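Local coordinates for eukaryotic translation initiation factor 2A (PDB 3WJ9), which probably directs initiator methionyl-tRNA to 40S ribosomal subunits in a codon-dependent manner, early in the translation of a small number of specific mRNAs, at residues V218-N223 with T227-L232; A310-L315 with S335-D340. All blocks are in the same frame, centred on the assembly; numbering follows the deposited sequence.

Interaction 1. Residues V218-N223 with T227-L232; sequences VQFKWN and TSLLVL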
# COMPACT_ATOMS: atom_id res chain seq x y z
N VAL A 218 14.68 7.48 4.21
CA VAL A 218 14.41 7.54 2.78
C VAL A 218 12.99 7.04 2.50
O VAL A 218 12.34 6.46 3.37
CB VAL A 218 15.43 6.70 1.98
CG1 VAL A 218 15.00 5.24 1.94
CG2 VAL A 218 15.60 7.25 0.57
N GLN A 219 12.50 7.28 1.28
CA GLN A 219 11.21 6.75 0.86
C GLN A 219 11.22 6.47 -0.64
O GLN A 219 11.49 7.36 -1.45
CB GLN A 219 10.08 7.72 1.21
CG GLN A 219 8.69 7.15 1.06
CD GLN A 219 7.65 7.94 1.83
OE1 GLN A 219 7.98 8.87 2.56
NE2 GLN A 219 6.38 7.57 1.68
N PHE A 220 10.94 5.23 -1.02
CA PHE A 220 10.95 4.82 -2.42
C PHE A 220 9.54 4.78 -3.01
O PHE A 220 8.58 4.45 -2.32
CB PHE A 220 11.61 3.45 -2.58
CG PHE A 220 13.11 3.50 -2.61
CD1 PHE A 220 13.77 4.15 -3.64
CD2 PHE A 220 13.86 2.91 -1.61
CE1 PHE A 220 15.15 4.20 -3.68
CE2 PHE A 220 15.24 2.95 -1.64
CZ PHE A 220 15.88 3.60 -2.67
N LYS A 221 9.44 5.11 -4.29
CA LYS A 221 8.14 5.11 -4.97
C LYS A 221 8.26 4.74 -6.44
O LYS A 221 8.25 5.61 -7.31
CB LYS A 221 7.47 6.48 -4.83
CG LYS A 221 6.03 6.42 -4.36
CD LYS A 221 5.91 6.90 -2.92
CE LYS A 221 4.49 6.74 -2.40
NZ LYS A 221 4.34 7.27 -1.02
N TRP A 222 8.36 3.44 -6.72
CA TRP A 222 8.34 2.94 -8.09
C TRP A 222 6.97 3.20 -8.72
O TRP A 222 5.99 3.41 -8.01
CB TRP A 222 8.67 1.44 -8.14
CG TRP A 222 10.13 1.10 -8.07
CD1 TRP A 222 10.84 0.74 -6.96
CD2 TRP A 222 11.06 1.07 -9.17
NE1 TRP A 222 12.15 0.50 -7.30
CE2 TRP A 222 12.31 0.69 -8.65
CE3 TRP A 222 10.95 1.33 -10.54
CZ2 TRP A 222 13.44 0.57 -9.44
CZ3 TRP A 222 12.08 1.21 -11.32
CH2 TRP A 222 13.31 0.83 -10.78
N ASN A 223 6.91 3.19 -10.04
CA ASN A 223 5.63 3.25 -10.74
C ASN A 223 5.25 1.88 -11.28
O ASN A 223 6.08 0.97 -11.29
CB ASN A 223 5.66 4.29 -11.86
CG ASN A 223 6.88 4.15 -12.76
OD1 ASN A 223 7.97 3.84 -12.31
ND2 ASN A 223 6.68 4.39 -14.06
N THR A 227 10.29 1.29 -14.30
CA THR A 227 11.31 2.01 -15.04
C THR A 227 11.81 3.22 -14.27
O THR A 227 13.02 3.47 -14.20
CB THR A 227 10.77 2.47 -16.41
OG1 THR A 227 9.69 3.39 -16.22
CG2 THR A 227 10.28 1.28 -17.22
N SER A 228 10.89 3.97 -13.68
CA SER A 228 11.24 5.20 -12.97
C SER A 228 11.07 5.05 -11.47
O SER A 228 10.33 4.18 -11.01
CB SER A 228 10.38 6.36 -13.49
OG SER A 228 10.60 6.57 -14.88
N LEU A 229 11.74 5.90 -10.69
CA LEU A 229 11.72 5.73 -9.24
C LEU A 229 11.93 7.02 -8.45
O LEU A 229 13.01 7.62 -8.49
CB LEU A 229 12.78 4.71 -8.83
CG LEU A 229 13.05 4.60 -7.33
CD1 LEU A 229 11.84 4.04 -6.59
CD2 LEU A 229 14.27 3.75 -7.10
N LEU A 230 10.90 7.43 -7.71
CA LEU A 230 10.98 8.60 -6.84
C LEU A 230 11.68 8.28 -5.53
O LEU A 230 11.47 7.21 -4.95
CB LEU A 230 9.58 9.15 -6.56
CG LEU A 230 8.81 9.76 -7.73
CD1 LEU A 230 7.41 10.14 -7.30
CD2 LEU A 230 9.54 10.97 -8.27
N VAL A 231 12.50 9.21 -5.06
CA VAL A 231 13.25 9.04 -3.82
C VAL A 231 13.04 10.25 -2.90
O VAL A 231 13.10 11.39 -3.35
CB VAL A 231 14.76 8.86 -4.08
CG1 VAL A 231 15.50 8.55 -2.79
CG2 VAL A 231 14.99 7.75 -5.10
N LEU A 232 12.77 10.00 -1.63
CA LEU A 232 12.47 11.09 -0.69
C LEU A 232 13.35 11.06 0.55
O LEU A 232 13.30 10.12 1.34
CB LEU A 232 11.00 11.03 -0.28
CG LEU A 232 10.52 12.09 0.71
CD1 LEU A 232 10.59 13.48 0.09
CD2 LEU A 232 9.12 11.79 1.20
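Leu-229 sets its branched end between two aromatic side chains of the partner strand, Trp-222 and Phe-220. Its CD1 lies over a face of the indole, 3.6 Å from the centroid of the Trp-222 five-membered ring and 15° off the ring normal, which meets the geometry of a CH-pi contact. Both methyls, Leu-229 CD1 and CD2, touch Phe-220 CD1 at 3.5 Å. With CG of Leu-229 anti to the backbone N (chi1 170°), the fork leans toward the partner strand on the face that holds both rings. The apolar face continues at Val-231, whose CG2 packs alongside the Phe-220 ring while CG1 meets Val-218 CG2 at 3.6 Å.

On the other face, Lys-221 and Leu-230 meet only at their bases, CB to CB. They form an antiparallel hydrogen-bonded pair: Lys-221 N donates to Leu-230 O at 3.0 Å, and Leu-230 N returns a straighter bond to Lys-221 O at 3.2 Å (165° at the hydrogen), from well above the carbonyl plane. Further along, Leu-232 N bonds to Gln-219 O at 2.9 Å, on a lone pair in the carbonyl plane. Near the turn a side chain takes over: Asn-223 OD1 accepts Ser-228 N at 3.2 Å, again in plane on a lone pair.

These bonds define a beta hairpin within the propeller domain that makes up this chain. Lys-221 O has a second donor in Trp-276 NE1, and Ser-228 OG is bonded to Asn-299. The hairpin is continued by strand 242-247, whose Gly-246 and Tyr-244 make backbone bonds with Leu-229 and Val-231. Its two faces pack on different neighbours: Phe-220, Trp-222 and Leu-229 on Ala-182 of strand 180-185, Leu-230 on Val-274 and Trp-276 of strand 271-276.

Interaction 2. Residues A310-L315 with S335-D340; sequences APRNTL and SIDIFD
Arg-312 NH2 and Asp-337 OD2 form a salt bridge, 2.6 Å apart and nearly straight at 166°, within the third WD repeat of the beta-propeller. The carboxylate oxygen lies in the guanidinium plane, at its edge, but is itself approached from above the carboxylate plane, and the two flat groups stand 78° apart. One nitrogen therefore does the bonding, without the paired, coplanar grip of a bidentate bridge. The carboxylate's other oxygen, Asp-337 OD1, is bonded to Thr-350 OG1, so two partners fix its rotation.

The bridge spans strand 323-327, which runs between strands 314-317 and 335-340 in the sheet and offers Leu-326 to the Arg-312 side chain. A bend at chi2 (-71°) takes the arginine from the loop ahead of strand 314-317 to the acid. An alanine at Arg-312 is likely to leave Asp-337 OD2 without this positive mate and the carboxylate less firmly held.

Behind the arginine, Pro-311 centres an inverse gamma turn, and its O accepts a weak bond from Arg-312 NH1. Packing is slight: Arg-312 NH1 rests against Ser-335 CB at 3.6 Å.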
# COMPACT_ATOMS: atom_id res chain seq x y z
N ALA A 310 -4.72 25.20 -1.39
CA ALA A 310 -6.00 24.82 -0.81
C ALA A 310 -5.76 23.94 0.42
O ALA A 310 -4.71 23.30 0.54
CB ALA A 310 -6.86 24.09 -1.83
N PRO A 311 -6.76 23.80 1.29
CA PRO A 311 -6.52 23.08 2.54
C PRO A 311 -6.56 21.60 2.26
O PRO A 311 -7.53 20.91 2.58
CB PRO A 311 -7.72 23.49 3.40
CG PRO A 311 -8.16 24.80 2.85
CD PRO A 311 -7.92 24.71 1.37
N ARG A 312 -5.49 21.11 1.65
CA ARG A 312 -5.38 19.72 1.23
C ARG A 312 -4.07 19.09 1.69
O ARG A 312 -3.03 19.76 1.74
CB ARG A 312 -5.53 19.61 -0.29
CG ARG A 312 -6.68 20.42 -0.86
CD ARG A 312 -8.03 19.82 -0.49
NE ARG A 312 -9.12 20.45 -1.23
CZ ARG A 312 -10.18 21.03 -0.67
NH1 ARG A 312 -10.29 21.06 0.66
NH2 ARG A 312 -11.12 21.58 -1.42
N ASN A 313 -4.11 17.80 2.02
CA ASN A 313 -2.93 17.09 2.48
C ASN A 313 -2.78 15.71 1.83
O ASN A 313 -1.91 14.93 2.22
CB ASN A 313 -2.97 16.93 4.01
CG ASN A 313 -4.22 16.21 4.49
OD1 ASN A 313 -4.89 15.51 3.74
ND2 ASN A 313 -4.54 16.39 5.77
N THR A 314 -3.63 15.42 0.86
CA THR A 314 -3.70 14.08 0.29
C THR A 314 -4.10 14.09 -1.18
O THR A 314 -5.09 14.73 -1.56
CB THR A 314 -4.69 13.20 1.08
OG1 THR A 314 -4.37 13.24 2.47
CG2 THR A 314 -4.64 11.76 0.59
N LEU A 315 -3.34 13.38 -2.00
CA LEU A 315 -3.60 13.30 -3.44
C LEU A 315 -3.82 11.85 -3.87
O LEU A 315 -3.09 10.96 -3.43
CB LEU A 315 -2.45 13.91 -4.23
CG LEU A 315 -2.60 13.96 -5.75
CD1 LEU A 315 -3.43 15.15 -6.18
CD2 LEU A 315 -1.24 13.99 -6.41
N SER A 335 -12.78 18.32 3.19
CA SER A 335 -13.46 18.32 1.90
C SER A 335 -12.74 17.45 0.89
O SER A 335 -11.65 16.94 1.15
CB SER A 335 -13.58 19.75 1.37
OG SER A 335 -14.35 20.56 2.25
N ILE A 336 -13.36 17.27 -0.28
CA ILE A 336 -12.77 16.48 -1.36
C ILE A 336 -13.05 17.13 -2.71
O ILE A 336 -14.18 17.50 -3.01
CB ILE A 336 -13.32 15.03 -1.38
CG1 ILE A 336 -12.91 14.27 -0.12
CG2 ILE A 336 -12.82 14.29 -2.62
CD1 ILE A 336 -13.37 12.83 -0.10
N ASP A 337 -12.00 17.28 -3.52
CA ASP A 337 -12.14 17.80 -4.88
C ASP A 337 -11.67 16.76 -5.89
O ASP A 337 -10.74 16.00 -5.62
CB ASP A 337 -11.34 19.09 -5.05
CG ASP A 337 -11.88 20.23 -4.21
OD1 ASP A 337 -13.05 20.14 -3.78
OD2 ASP A 337 -11.15 21.21 -3.98
N ILE A 338 -12.32 16.72 -7.05
CA ILE A 338 -11.93 15.78 -8.11
C ILE A 338 -11.68 16.51 -9.43
O ILE A 338 -12.57 17.18 -9.96
CB ILE A 338 -12.98 14.68 -8.31
CG1 ILE A 338 -13.09 13.81 -7.06
CG2 ILE A 338 -12.63 13.82 -9.51
CD1 ILE A 338 -14.06 12.66 -7.20
N PHE A 339 -10.47 16.38 -9.94
CA PHE A 339 -10.05 17.06 -11.16
C PHE A 339 -9.87 16.08 -12.32
O PHE A 339 -9.73 14.88 -12.10
CB PHE A 339 -8.76 17.85 -10.92
CG PHE A 339 -8.88 18.87 -9.81
CD1 PHE A 339 -8.68 18.51 -8.49
CD2 PHE A 339 -9.18 20.18 -10.10
CE1 PHE A 339 -8.79 19.44 -7.48
CE2 PHE A 339 -9.29 21.12 -9.10
CZ PHE A 339 -9.09 20.75 -7.79
N ASP A 340 -9.88 16.61 -13.54
CA ASP A 340 -9.85 15.77 -14.74
C ASP A 340 -8.68 16.13 -15.65
O ASP A 340 -8.67 17.19 -16.26
CB ASP A 340 -11.17 15.91 -15.50
CG ASP A 340 -11.36 14.85 -16.58
OD1 ASP A 340 -10.38 14.49 -17.26
OD2 ASP A 340 -12.50 14.37 -16.74

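In the fold
From the N terminus, the chain first makes interaction 1, which closes a three-residue turn between 218-223 and 227-232. It then runs through strand 242-247 and the four-stranded blade 271-310 before reaching interaction 2. That contact closes a longer loop of 19 residues, with strand 323-327 inside it. The two are in series and neither nest nor cross; the centres of interactions 1 and 2 lie about 23 Å apart, and the nearest atoms of interactions 1 and 2 about 9 Å. The first joins adjacent strands; the second ties the loop ahead of a later blade's first strand to its third. Strand 271-276 meets the hairpin through Trp-276, and its Asp-273 accepts Leu-315 N.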